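Local coordinates for phosphoglycerate kinase (Coxiella burnetii, PDB 4NG4), which catalyses the reversible transfer of a phosphoryl group between ATP and (2R)-3-phosphoglycerate, a step of glycolysis, at residues I320-P325 and R339-A344; L185-E190 and T349-V354; N34-M37 and I42-D45; M28-L33 and F152-R157; F232-G237 and C245-L250. All coordinates share one frame; numbering follows the deposited sequence.

Interaction 1: residues I320-P325 and R339-A344. With ADP (adenosine-5'-diphosphate), chain E.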
# COMPACT_ATOMS: atom_id res chain seq x y z
N ILE A 320 5.00 -5.99 13.86
CA ILE A 320 5.66 -6.43 12.63
C ILE A 320 5.18 -5.66 11.38
O ILE A 320 3.99 -5.43 11.21
CB ILE A 320 5.47 -7.94 12.40
CG1 ILE A 320 6.03 -8.75 13.58
CG2 ILE A 320 6.13 -8.35 11.10
CD1 ILE A 320 5.80 -10.25 13.48
N VAL A 321 6.12 -5.27 10.52
CA VAL A 321 5.78 -4.58 9.27
C VAL A 321 6.47 -5.34 8.14
O VAL A 321 7.68 -5.42 8.13
CB VAL A 321 6.23 -3.09 9.28
CG1 VAL A 321 5.83 -2.39 8.01
CG2 VAL A 321 5.63 -2.36 10.46
N TRP A 322 5.73 -5.90 7.20
CA TRP A 322 6.32 -6.79 6.20
C TRP A 322 5.88 -6.47 4.77
O TRP A 322 4.70 -6.52 4.45
CB TRP A 322 6.02 -8.23 6.56
CG TRP A 322 6.30 -9.22 5.48
CD1 TRP A 322 7.32 -9.18 4.57
CD2 TRP A 322 5.57 -10.40 5.20
NE1 TRP A 322 7.25 -10.26 3.73
CE2 TRP A 322 6.18 -11.03 4.10
CE3 TRP A 322 4.44 -10.99 5.76
CZ2 TRP A 322 5.70 -12.22 3.56
CZ3 TRP A 322 3.96 -12.17 5.21
CH2 TRP A 322 4.59 -12.76 4.12
N ASN A 323 6.86 -6.15 3.93
CA ASN A 323 6.67 -5.78 2.54
C ASN A 323 7.67 -6.48 1.67
O ASN A 323 8.82 -6.06 1.58
CB ASN A 323 6.86 -4.28 2.38
CG ASN A 323 6.97 -3.86 0.92
OD1 ASN A 323 7.82 -3.05 0.56
ND2 ASN A 323 6.11 -4.43 0.08
N GLY A 324 7.24 -7.56 1.02
CA GLY A 324 8.07 -8.24 0.03
C GLY A 324 8.40 -9.68 0.39
O GLY A 324 8.90 -9.96 1.49
N PRO A 325 8.14 -10.61 -0.54
CA PRO A 325 8.50 -12.02 -0.30
C PRO A 325 10.02 -12.21 -0.33
O PRO A 325 10.73 -11.50 -1.06
CB PRO A 325 7.85 -12.74 -1.47
CG PRO A 325 7.88 -11.73 -2.58
CD PRO A 325 7.77 -10.37 -1.94
N ARG A 339 6.77 -18.93 2.90
CA ARG A 339 5.70 -19.54 3.70
C ARG A 339 6.08 -19.56 5.18
O ARG A 339 5.37 -19.04 6.03
CB ARG A 339 5.41 -20.97 3.24
CG ARG A 339 4.08 -21.53 3.76
CD ARG A 339 4.06 -23.05 3.70
NE ARG A 339 4.81 -23.52 2.53
CZ ARG A 339 4.30 -23.70 1.31
NH1 ARG A 339 3.00 -23.48 1.07
NH2 ARG A 339 5.10 -24.11 0.33
N ALA A 340 7.23 -20.16 5.48
CA ALA A 340 7.76 -20.23 6.84
C ALA A 340 7.59 -18.89 7.52
O ALA A 340 7.09 -18.81 8.62
CB ALA A 340 9.22 -20.62 6.83
N LEU A 341 8.03 -17.84 6.83
CA LEU A 341 7.95 -16.49 7.35
C LEU A 341 6.50 -16.10 7.56
O LEU A 341 6.12 -15.63 8.63
CB LEU A 341 8.64 -15.51 6.40
CG LEU A 341 8.58 -14.02 6.80
CD1 LEU A 341 9.51 -13.73 7.98
CD2 LEU A 341 8.93 -13.14 5.60
N ALA A 342 5.68 -16.30 6.54
CA ALA A 342 4.28 -15.91 6.60
C ALA A 342 3.61 -16.56 7.80
O ALA A 342 2.92 -15.90 8.57
CB ALA A 342 3.57 -16.30 5.32
N GLN A 343 3.84 -17.86 7.97
CA GLN A 343 3.28 -18.63 9.08
C GLN A 343 3.76 -18.08 10.43
O GLN A 343 2.97 -18.01 11.37
CB GLN A 343 3.63 -20.11 8.94
CG GLN A 343 2.95 -20.76 7.73
CD GLN A 343 3.32 -22.23 7.54
OE1 GLN A 343 4.44 -22.64 7.86
NE2 GLN A 343 2.39 -23.01 6.99
N ALA A 344 5.03 -17.67 10.51
CA ALA A 344 5.58 -17.12 11.75
C ALA A 344 4.86 -15.83 12.17
O ALA A 344 4.53 -15.66 13.34
CB ALA A 344 7.08 -16.89 11.62
PB ADP E . 6.06 -6.55 -3.19
O1B ADP E . 5.38 -7.67 -2.44
O2B ADP E . 5.41 -6.25 -4.53
O3B ADP E . 6.35 -5.33 -2.35
PA ADP E . 8.62 -6.48 -4.47
O1A ADP E . 7.93 -5.65 -5.53
O2A ADP E . 9.65 -5.79 -3.61
O3A ADP E . 7.52 -7.16 -3.50
O5' ADP E . 9.32 -7.71 -5.26
C5' ADP E . 8.91 -9.08 -5.08
C4' ADP E . 9.13 -9.88 -6.35
O4' ADP E . 10.54 -10.09 -6.54
C3' ADP E . 8.46 -11.25 -6.29
O3' ADP E . 7.50 -11.40 -7.36
C2' ADP E . 9.59 -12.27 -6.37
O2' ADP E . 9.33 -13.34 -7.28
C1' ADP E . 10.83 -11.47 -6.79
N9 ADP E . 12.06 -11.95 -6.08
C8 ADP E . 12.27 -11.95 -4.74
N7 ADP E . 13.49 -12.46 -4.46
C5 ADP E . 14.09 -12.80 -5.62
C6 ADP E . 15.39 -13.39 -6.04
N6 ADP E . 16.34 -13.74 -5.13
N1 ADP E . 15.59 -13.56 -7.37
C2 ADP E . 14.68 -13.23 -8.31
N3 ADP E . 13.48 -12.69 -8.00
C4 ADP E . 13.14 -12.46 -6.69
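Trp322 lays its indole against Leu341 and Ala342 of the helix that follows its strand. It carries the largest share of the buried surface, and Leu341 comes next. The CD2 methyl of Leu341 sits over one face of the indole, displaced toward the rim. Its CD2 lies 3.8 Å from CE2 of Trp322 and 4.1 Å from the centroid of the five-membered ring. The line to that centroid is 26° off the ring normal, a CH-pi contact. Ala342 meets the six-membered end of the indole. Its CB is 3.9 Å from CH2 of Trp322 and approaches obliquely. With chi1 of Trp322 at 167°, CG is anti to the backbone N, and the ring reaches out to the helix. The indole N-H is used as well. NE1 donates to Gly324 O at 2.8 Å, and this oxygen lies nearly in the ring plane. The bond helps hold the ring against the loop after the strand. Leu363 and Thr359 of helix 357-365 and Val199 of strand 196-202 also touch Trp322. The next residue, Asn323, turns to the nucleotide. Its ND2 makes a weak hydrogen bond to O3B of ADP at 2.6 Å, while OD1 is held by Lys208. Strand 319-323, helix 336-347 and strand 351-354 form a beta-alpha-beta unit. The arrangement is typical of the parallel-sheet nucleotide domain of phosphoglycerate kinase, with the ligand at the strand end.

Interaction 2: residues L185-E190 and T349-V354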
# COMPACT_ATOMS: atom_id res chain seq x y z
N LEU A 185 -1.09 1.82 9.95
CA LEU A 185 0.28 2.12 9.56
C LEU A 185 1.01 2.87 10.66
O LEU A 185 2.06 2.43 11.11
CB LEU A 185 0.33 2.93 8.26
CG LEU A 185 -0.03 2.22 6.95
CD1 LEU A 185 0.45 3.09 5.82
CD2 LEU A 185 0.57 0.83 6.83
N SER A 186 0.43 3.98 11.11
CA SER A 186 1.10 4.85 12.08
C SER A 186 1.12 4.26 13.48
O SER A 186 2.06 4.53 14.23
CB SER A 186 0.48 6.25 12.10
OG SER A 186 -0.86 6.19 12.55
N ARG A 187 0.10 3.47 13.84
CA ARG A 187 0.15 2.67 15.08
C ARG A 187 1.47 1.92 15.19
O ARG A 187 2.12 1.94 16.24
CB ARG A 187 -1.01 1.65 15.16
CG ARG A 187 -0.73 0.46 16.10
CD ARG A 187 -1.95 -0.42 16.31
NE ARG A 187 -1.63 -1.50 17.23
CZ ARG A 187 -2.52 -2.21 17.94
NH1 ARG A 187 -3.84 -1.97 17.85
NH2 ARG A 187 -2.08 -3.17 18.75
N ALA A 188 1.87 1.27 14.11
CA ALA A 188 3.10 0.50 14.09
C ALA A 188 4.29 1.30 13.60
O ALA A 188 5.23 0.71 13.04
CB ALA A 188 2.93 -0.73 13.21
N LEU A 189 4.27 2.63 13.80
CA LEU A 189 5.40 3.49 13.38
C LEU A 189 5.67 4.74 14.25
O LEU A 189 6.60 5.48 13.97
CB LEU A 189 5.20 3.96 11.93
CG LEU A 189 5.24 2.93 10.79
CD1 LEU A 189 5.10 3.70 9.46
CD2 LEU A 189 6.53 2.08 10.84
N GLU A 190 4.86 5.00 15.28
CA GLU A 190 5.07 6.18 16.13
C GLU A 190 4.91 5.89 17.63
O GLU A 190 5.29 6.71 18.48
CB GLU A 190 4.15 7.34 15.71
CG GLU A 190 4.72 8.25 14.60
CD GLU A 190 3.69 9.29 14.11
OE1 GLU A 190 3.25 10.15 14.92
OE2 GLU A 190 3.32 9.26 12.91
N THR A 349 2.10 -13.11 17.91
CA THR A 349 1.19 -12.37 18.76
C THR A 349 1.34 -10.87 18.55
O THR A 349 0.58 -10.08 19.09
CB THR A 349 1.46 -12.73 20.23
OG1 THR A 349 0.48 -12.14 21.05
CG2 THR A 349 2.84 -12.24 20.69
N ALA A 350 2.34 -10.49 17.76
CA ALA A 350 2.58 -9.10 17.42
C ALA A 350 1.47 -8.60 16.52
O ALA A 350 0.83 -9.39 15.83
CB ALA A 350 3.91 -8.95 16.74
N TYR A 351 1.25 -7.29 16.54
CA TYR A 351 0.33 -6.63 15.62
C TYR A 351 1.00 -6.57 14.25
O TYR A 351 1.93 -5.78 14.05
CB TYR A 351 -0.01 -5.22 16.12
CG TYR A 351 -0.98 -4.48 15.24
CD1 TYR A 351 -2.34 -4.70 15.35
CD2 TYR A 351 -0.54 -3.58 14.29
CE1 TYR A 351 -3.25 -4.04 14.54
CE2 TYR A 351 -1.43 -2.89 13.48
CZ TYR A 351 -2.79 -3.14 13.61
OH TYR A 351 -3.69 -2.48 12.81
N SER A 352 0.56 -7.42 13.32
CA SER A 352 1.20 -7.53 11.99
C SER A 352 0.54 -6.61 10.94
O SER A 352 -0.69 -6.44 10.94
CB SER A 352 1.19 -8.98 11.49
OG SER A 352 -0.12 -9.54 11.56
N ILE A 353 1.37 -6.00 10.09
CA ILE A 353 0.91 -5.10 9.03
C ILE A 353 1.66 -5.45 7.76
O ILE A 353 2.88 -5.34 7.72
CB ILE A 353 1.23 -3.63 9.34
CG1 ILE A 353 0.79 -3.25 10.75
CG2 ILE A 353 0.52 -2.72 8.38
CD1 ILE A 353 1.32 -1.90 11.17
N VAL A 354 0.94 -5.89 6.73
CA VAL A 354 1.57 -6.25 5.44
C VAL A 354 1.01 -5.42 4.31
O VAL A 354 -0.09 -4.89 4.39
CB VAL A 354 1.40 -7.74 5.09
CG1 VAL A 354 1.91 -8.62 6.22
CG2 VAL A 354 -0.06 -8.06 4.79
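Arg187 lies flat on the ring of Tyr351, where helix 176-190 packs across a strand of the C-terminal parallel sheet. This helix follows strand 171-174 of one sheet and precedes strand 196-202 of the other, so it joins the two domains of the kinase. The short axes of helix 185-190 and strand 351-354 are 9.3 Å apart and make an angle of 118°. The Arg187 chain is extended from CG to NE, with CG anti to the backbone N, and this carries the guanidinium over to the tyrosine. Tyr351 likewise holds CG anti to its own backbone N. The two planes are 10° apart and their centres 3.9 Å apart, which is both a stack and a cation-pi contact. CD of Arg187 covers the same ring, toward CE2 and CZ of Tyr351. The methylene and the guanidinium thus share one face. Arg187 is exposed, so this stack edges the contact. Deeper in, Ile353 points toward the helix and packs on Leu185; its approach to Ala188 is too close in the model to be relied on. Ile353 is held in the sheet by backbone bonds to Ile320 and Trp322. Beyond the contact, Leu185 also meets Phe382 and Phe385 of helix 380-387. Leu185 leaves its backbone facing away from the strand; CG lies anti to the carbonyl carbon (chi1 -71°), and CD2 still reaches 3.9 Å from CG2 of Ile353.

Interaction 3: residues N34-M37 and I42-D45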
# COMPACT_ATOMS: atom_id res chain seq x y z
N ASN A 34 -11.99 2.28 -8.22
CA ASN A 34 -11.25 1.93 -9.46
C ASN A 34 -11.16 0.42 -9.65
O ASN A 34 -10.11 -0.17 -9.48
CB ASN A 34 -9.83 2.56 -9.40
CG ASN A 34 -9.01 2.32 -10.64
OD1 ASN A 34 -9.52 2.23 -11.73
ND2 ASN A 34 -7.71 2.22 -10.46
N VAL A 35 -12.28 -0.18 -10.00
CA VAL A 35 -12.39 -1.63 -10.05
C VAL A 35 -11.88 -2.20 -11.38
O VAL A 35 -11.95 -1.53 -12.40
CB VAL A 35 -13.86 -2.08 -9.83
CG1 VAL A 35 -14.35 -1.63 -8.46
CG2 VAL A 35 -14.75 -1.53 -10.93
N PRO A 36 -11.37 -3.45 -11.36
CA PRO A 36 -11.06 -4.19 -12.60
C PRO A 36 -12.30 -4.45 -13.48
O PRO A 36 -13.40 -4.55 -12.95
CB PRO A 36 -10.51 -5.52 -12.09
CG PRO A 36 -10.11 -5.27 -10.69
CD PRO A 36 -11.02 -4.22 -10.16
N MET A 37 -12.12 -4.53 -14.79
CA MET A 37 -13.24 -4.74 -15.72
C MET A 37 -12.85 -5.57 -16.95
O MET A 37 -11.75 -5.44 -17.47
CB MET A 37 -13.81 -3.40 -16.18
CG MET A 37 -14.46 -2.57 -15.07
SD MET A 37 -15.54 -1.25 -15.65
CE MET A 37 -15.92 -0.42 -14.13
N ILE A 42 -17.66 -5.88 -14.22
CA ILE A 42 -16.72 -5.81 -13.10
C ILE A 42 -16.31 -7.20 -12.73
O ILE A 42 -17.14 -8.08 -12.62
CB ILE A 42 -17.35 -5.17 -11.86
CG1 ILE A 42 -17.69 -3.70 -12.10
CG2 ILE A 42 -16.40 -5.26 -10.70
CD1 ILE A 42 -18.98 -3.51 -12.82
N THR A 43 -15.01 -7.40 -12.53
CA THR A 43 -14.46 -8.70 -12.12
C THR A 43 -14.08 -8.76 -10.63
O THR A 43 -13.93 -9.84 -10.08
CB THR A 43 -13.23 -9.08 -12.96
OG1 THR A 43 -12.29 -8.00 -12.94
CG2 THR A 43 -13.62 -9.37 -14.41
N ASN A 44 -13.94 -7.60 -10.00
CA ASN A 44 -13.58 -7.54 -8.58
C ASN A 44 -14.13 -6.28 -7.94
O ASN A 44 -13.80 -5.17 -8.37
CB ASN A 44 -12.06 -7.57 -8.43
CG ASN A 44 -11.61 -8.05 -7.07
OD1 ASN A 44 -12.40 -8.18 -6.14
ND2 ASN A 44 -10.31 -8.31 -6.95
N ASP A 45 -14.96 -6.43 -6.92
CA ASP A 45 -15.69 -5.29 -6.35
C ASP A 45 -15.30 -5.01 -4.91
O ASP A 45 -16.00 -4.28 -4.20
CB ASP A 45 -17.19 -5.56 -6.43
CG ASP A 45 -17.60 -6.79 -5.66
OD1 ASP A 45 -16.74 -7.41 -5.01
OD2 ASP A 45 -18.80 -7.15 -5.70
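Val35 and Ile42 face each other across a tight turn, their branched side chains crossing obliquely. CG2 of Val35 comes to 3.8 Å from CG1 of Ile42, and CG2 of Ile42 lies close by on the same side of that methyl. The chi1 of Val35, -61°, places CG2 between the backbone N and the carbonyl carbon, and it is this branch that meets Ile42. CB of Val35 meets a backbone atom, Asn44 O, at 3.4 Å. Met37 adds its terminal methyl from the same side as Ile42, with CE 4.2 Å from CG1 of Ile42. The two residues form an antiparallel, non-hydrogen-bonded pair of the short hairpin of strands 37-38 and 41-42. Their CA atoms are 4.5 Å apart. The hairpin follows the strand that ends in the substrate-site loop and precedes helix 46-60. Asn34, just before it, is predicted to bind substrate, and its OD1 accepts from Gly72 N. Pro36 presents its ring to the other segment. CG of Pro36 stands 3.8 Å from CB of Asn44, and CD packs near Asn44 O. CB of Pro36 lies beside OG1 of Thr43. Backbone contact is modest. Thr43 N gives a weak hydrogen bond to Pro36 O, 3.3 Å long but fairly straight at 166°. CA of Ile42 makes a CH...O contact with that same Pro36 O. Beyond the hairpin, Val35 touches Ile48 of the helix and Met37 touches Leu71, a predicted substrate-binding residue.

Interaction 4: residues M28-L33 and F152-R157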
# COMPACT_ATOMS: atom_id res chain seq x y z
N MET A 28 -19.06 15.76 -0.33
CA MET A 28 -18.31 15.24 -1.45
C MET A 28 -17.28 14.23 -0.93
O MET A 28 -16.31 14.61 -0.27
CB MET A 28 -17.64 16.41 -2.17
CG MET A 28 -17.43 16.21 -3.65
SD MET A 28 -16.81 17.71 -4.44
CE MET A 28 -17.88 17.77 -5.88
N ILE A 29 -17.53 12.95 -1.19
CA ILE A 29 -16.67 11.87 -0.72
C ILE A 29 -15.80 11.33 -1.86
O ILE A 29 -16.32 10.74 -2.81
CB ILE A 29 -17.49 10.70 -0.15
CG1 ILE A 29 -18.43 11.19 0.95
CG2 ILE A 29 -16.59 9.60 0.40
CD1 ILE A 29 -19.42 10.13 1.37
N ARG A 30 -14.49 11.51 -1.76
CA ARG A 30 -13.55 10.94 -2.71
C ARG A 30 -13.23 9.51 -2.29
O ARG A 30 -12.64 9.26 -1.23
CB ARG A 30 -12.26 11.76 -2.78
CG ARG A 30 -11.19 11.23 -3.77
CD ARG A 30 -11.54 11.49 -5.20
NE ARG A 30 -10.41 11.29 -6.10
CZ ARG A 30 -10.02 10.11 -6.59
NH1 ARG A 30 -10.64 8.99 -6.26
NH2 ARG A 30 -8.97 10.06 -7.40
N GLU A 31 -13.60 8.57 -3.15
CA GLU A 31 -13.37 7.15 -2.90
C GLU A 31 -12.51 6.54 -4.02
O GLU A 31 -12.31 7.15 -5.07
CB GLU A 31 -14.71 6.43 -2.82
CG GLU A 31 -15.65 6.93 -1.72
CD GLU A 31 -15.34 6.35 -0.36
OE1 GLU A 31 -14.46 5.49 -0.26
OE2 GLU A 31 -16.01 6.77 0.63
N ASP A 32 -11.98 5.35 -3.74
CA ASP A 32 -11.23 4.54 -4.69
C ASP A 32 -12.17 3.41 -5.11
O ASP A 32 -12.20 2.35 -4.50
CB ASP A 32 -9.94 4.01 -4.06
CG ASP A 32 -9.08 3.18 -5.02
OD1 ASP A 32 -9.43 3.01 -6.21
OD2 ASP A 32 -8.02 2.68 -4.58
N LEU A 33 -12.96 3.68 -6.13
CA LEU A 33 -13.87 2.69 -6.73
C LEU A 33 -13.31 2.18 -8.06
O LEU A 33 -14.07 1.70 -8.89
CB LEU A 33 -15.24 3.35 -6.95
CG LEU A 33 -15.76 4.20 -5.77
CD1 LEU A 33 -17.19 4.69 -6.03
CD2 LEU A 33 -15.67 3.44 -4.45
N PHE A 152 -7.06 6.69 0.53
CA PHE A 152 -5.62 6.57 0.82
C PHE A 152 -4.80 6.04 -0.37
O PHE A 152 -3.66 6.46 -0.57
CB PHE A 152 -5.38 5.69 2.05
CG PHE A 152 -3.93 5.62 2.48
CD1 PHE A 152 -3.40 6.57 3.34
CD2 PHE A 152 -3.11 4.61 2.02
CE1 PHE A 152 -2.07 6.51 3.74
CE2 PHE A 152 -1.78 4.54 2.42
CZ PHE A 152 -1.26 5.50 3.28
N ALA A 153 -5.36 5.12 -1.15
CA ALA A 153 -4.66 4.59 -2.33
C ALA A 153 -4.33 5.66 -3.38
O ALA A 153 -3.54 5.40 -4.30
CB ALA A 153 -5.45 3.47 -2.97
N THR A 154 -4.93 6.84 -3.25
CA THR A 154 -4.72 7.96 -4.17
C THR A 154 -3.97 9.14 -3.52
O THR A 154 -3.49 10.03 -4.23
CB THR A 154 -6.09 8.45 -4.72
OG1 THR A 154 -6.86 9.08 -3.68
CG2 THR A 154 -6.91 7.29 -5.26
N ALA A 155 -3.85 9.13 -2.18
CA ALA A 155 -3.33 10.27 -1.41
C ALA A 155 -1.89 10.67 -1.68
O ALA A 155 -1.47 11.78 -1.28
CB ALA A 155 -3.48 10.00 0.08
N HIS A 156 -1.13 9.78 -2.34
CA HIS A 156 0.29 9.98 -2.55
C HIS A 156 0.62 10.82 -3.79
O HIS A 156 1.80 11.10 -4.06
CB HIS A 156 1.03 8.63 -2.57
CG HIS A 156 0.74 7.78 -3.78
ND1 HIS A 156 -0.54 7.48 -4.20
CD2 HIS A 156 1.58 7.13 -4.62
CE1 HIS A 156 -0.48 6.70 -5.26
NE2 HIS A 156 0.80 6.47 -5.54
N ARG A 157 -0.41 11.24 -4.52
CA ARG A 157 -0.25 12.13 -5.67
C ARG A 157 -1.17 13.33 -5.55
O ARG A 157 -2.26 13.24 -4.99
CB ARG A 157 -0.56 11.39 -6.98
CG ARG A 157 0.34 10.21 -7.24
CD ARG A 157 1.78 10.66 -7.56
NE ARG A 157 2.75 9.65 -7.17
CZ ARG A 157 2.82 8.43 -7.70
NH1 ARG A 157 1.97 8.03 -8.65
NH2 ARG A 157 3.75 7.58 -7.27
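This is a partly buried contact of van der Waals kind, in which Arg30 and Asp32 meet Thr154 and Ala153. It joins the end of strand 26-31 to the loop after strand 146-149, its neighbour in the N-terminal sheet. Arg30 and Thr154 come from opposite directions. The guanidinium has OG1 of Thr154 over one face, and its NH2 is 4.1 Å from CG2 of Thr154. That hydroxyl is engaged with its own loop, through Ala151 O. The bend in Arg30 at chi2, 74°, turns the guanidinium round toward the loop. Other groups then hold it. NE bonds to the hydroxyl of Ser161, NH1 bonds to ND1 of His70, and NH1 also gives a weak bond of 2.8 Å to Glu31 O. Such a grip fixes the rotation of the guanidinium. Loops at the C-terminal strand ends of a parallel sheet commonly line the active site, and here Asp32, Leu33, His70 and Arg157 are all predicted to bind substrate. Asp32 holds its carboxylate anti to its backbone N, with chi1 at -178°. OD2 of Asp32 lies 3.1 Å from CB of Ala153, while OD1 faces Arg47 in a long, weak ion pair. In the loop itself, Ala155 N bonds to Phe152 O at 3.1 Å. A type I turn from Thr154 to Arg157 comes next, with a weak bond from Arg157 N to Thr154 O.

Interaction 5: residues F232-G237 and C245-L250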
# COMPACT_ATOMS: atom_id res chain seq x y z
N PHE A 232 22.95 -7.09 -0.39
CA PHE A 232 23.62 -6.85 0.89
C PHE A 232 24.74 -7.86 1.15
O PHE A 232 25.85 -7.49 1.56
CB PHE A 232 22.62 -6.85 2.05
CG PHE A 232 21.95 -5.52 2.28
CD1 PHE A 232 22.54 -4.59 3.11
CD2 PHE A 232 20.76 -5.22 1.69
CE1 PHE A 232 21.94 -3.37 3.35
CE2 PHE A 232 20.15 -4.02 1.90
CZ PHE A 232 20.75 -3.08 2.74
N LEU A 233 24.43 -9.13 0.90
CA LEU A 233 25.41 -10.20 0.99
C LEU A 233 26.65 -9.94 0.11
O LEU A 233 27.76 -10.36 0.44
CB LEU A 233 24.74 -11.52 0.59
CG LEU A 233 23.69 -12.20 1.49
CD1 LEU A 233 23.22 -13.52 0.86
CD2 LEU A 233 24.23 -12.47 2.88
N LYS A 234 26.46 -9.27 -1.02
CA LYS A 234 27.56 -9.01 -1.95
C LYS A 234 28.35 -7.75 -1.53
O LYS A 234 29.58 -7.67 -1.71
CB LYS A 234 27.02 -8.88 -3.37
CG LYS A 234 28.05 -8.60 -4.45
CD LYS A 234 27.61 -9.22 -5.73
CE LYS A 234 28.21 -8.59 -6.95
NZ LYS A 234 27.54 -9.26 -8.13
N ALA A 235 27.64 -6.77 -0.95
CA ALA A 235 28.30 -5.63 -0.29
C ALA A 235 29.20 -6.08 0.83
O ALA A 235 30.21 -5.46 1.06
CB ALA A 235 27.27 -4.64 0.24
N GLN A 236 28.83 -7.16 1.52
CA GLN A 236 29.65 -7.74 2.59
C GLN A 236 30.83 -8.57 2.09
O GLN A 236 31.70 -8.95 2.86
CB GLN A 236 28.79 -8.59 3.52
CG GLN A 236 27.88 -7.76 4.42
CD GLN A 236 27.64 -8.42 5.76
OE1 GLN A 236 27.66 -9.66 5.90
NE2 GLN A 236 27.43 -7.60 6.76
N GLY A 237 30.86 -8.88 0.80
CA GLY A 237 31.99 -9.57 0.20
C GLY A 237 31.79 -11.06 -0.05
O GLY A 237 32.73 -11.75 -0.39
N CYS A 245 21.08 -9.07 -8.24
CA CYS A 245 21.70 -8.05 -7.42
C CYS A 245 21.84 -6.76 -8.20
O CYS A 245 21.85 -6.76 -9.43
CB CYS A 245 23.09 -8.50 -6.93
SG CYS A 245 24.39 -8.45 -8.22
N GLU A 246 21.96 -5.66 -7.48
CA GLU A 246 22.19 -4.37 -8.09
C GLU A 246 23.56 -3.90 -7.68
O GLU A 246 23.72 -3.35 -6.59
CB GLU A 246 21.10 -3.37 -7.68
CG GLU A 246 19.78 -3.59 -8.38
CD GLU A 246 18.75 -2.52 -8.08
OE1 GLU A 246 18.43 -2.31 -6.89
OE2 GLU A 246 18.23 -1.90 -9.06
N ASN A 247 24.55 -4.15 -8.55
CA ASN A 247 25.93 -3.73 -8.31
C ASN A 247 26.05 -2.25 -8.03
O ASN A 247 26.91 -1.82 -7.26
CB ASN A 247 26.81 -4.04 -9.53
CG ASN A 247 27.33 -5.48 -9.56
OD1 ASN A 247 26.71 -6.40 -9.04
ND2 ASN A 247 28.48 -5.67 -10.18
N GLU A 248 25.21 -1.45 -8.67
CA GLU A 248 25.34 -0.01 -8.55
C GLU A 248 24.94 0.54 -7.20
O GLU A 248 25.16 1.72 -6.91
CB GLU A 248 24.61 0.70 -9.70
CG GLU A 248 25.57 1.00 -10.87
CD GLU A 248 24.87 1.20 -12.18
OE1 GLU A 248 23.64 1.32 -12.18
OE2 GLU A 248 25.57 1.24 -13.21
N TRP A 249 24.39 -0.34 -6.35
CA TRP A 249 23.92 0.04 -5.02
C TRP A 249 24.68 -0.70 -3.91
O TRP A 249 24.26 -0.68 -2.76
CB TRP A 249 22.41 -0.23 -4.91
CG TRP A 249 21.59 0.70 -5.75
CD1 TRP A 249 21.34 0.61 -7.08
CD2 TRP A 249 20.93 1.89 -5.31
NE1 TRP A 249 20.57 1.67 -7.50
CE2 TRP A 249 20.31 2.47 -6.43
CE3 TRP A 249 20.81 2.51 -4.07
CZ2 TRP A 249 19.57 3.62 -6.34
CZ3 TRP A 249 20.09 3.67 -3.99
CH2 TRP A 249 19.47 4.21 -5.12
N LEU A 250 25.80 -1.32 -4.26
CA LEU A 250 26.62 -2.02 -3.27
C LEU A 250 27.17 -1.05 -2.22
O LEU A 250 27.17 -1.34 -1.03
CB LEU A 250 27.76 -2.78 -3.93
CG LEU A 250 27.32 -3.84 -4.95
CD1 LEU A 250 28.53 -4.40 -5.74
CD2 LEU A 250 26.47 -4.93 -4.29
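OD1 of Asn247 takes a hydrogen bond from NZ of Lys234, the hydrogen bond between these segments. The bond is 3.1 Å long. It lies in the carbonyl plane of Asn247, on a lone pair, with a C=O...N angle of 133°. SG of Cys245 is also near, 3.3 Å from the same NZ of Lys234. The ammonium group thus sits beside two residues of the loop. The Lys234 chain starts anti to its backbone N, with chi1 at 180°, and CE and NZ then run out past the sulfur to the amide. The hydrocarbon part of the chain is used as well. CD2 of Leu250 packs at 4.0 Å from CG of Lys234, and the two side chains cross at a slant. The same CD2 lies 4.0 Å from Ala235 N, so the leucine covers the last helical turn. CB of Ala235 meets Leu250 O at 3.5 Å. Ala235 also touches Ala253 and Gln254 of the following helix, and Leu250 touches Thr231 of helix 227-235. The contact lies at the surface, away from the nucleotide and substrate sites. Just after helix 227-235, Gly237 takes positive phi in a Schellman motif, which includes a bond from Gly237 N to Lys234 O. Trp249 is the N-cap residue of the next helix. The whole is a helix-loop-helix connection, in which the end of one helix packs on the start of the next.

In the fold
Interactions 1, 2 and 5 belong to the nucleotide-binding half, interactions 3 and 4 to the half predicted to bind the substrate. Interactions 1 and 2 share neighbouring strands: Ile320 O and Ile353 N are 2.9 Å apart, and Trp322 packs on Val354. Interaction 1 reaches ADP directly, while Leu185 of interaction 2 is about 12 Å from it, side chain to ligand. The side chain of Cys245 in interaction 5 lies about 9 Å from ADP. Interaction 3 adjoins interaction 4 in sequence, their centres 16 Å apart. Interactions 2 and 4 touch through Leu185 CD1 and Phe152 CZ, 3.9 Å apart. The centres of interactions 1 and 4 are about 28 Å apart.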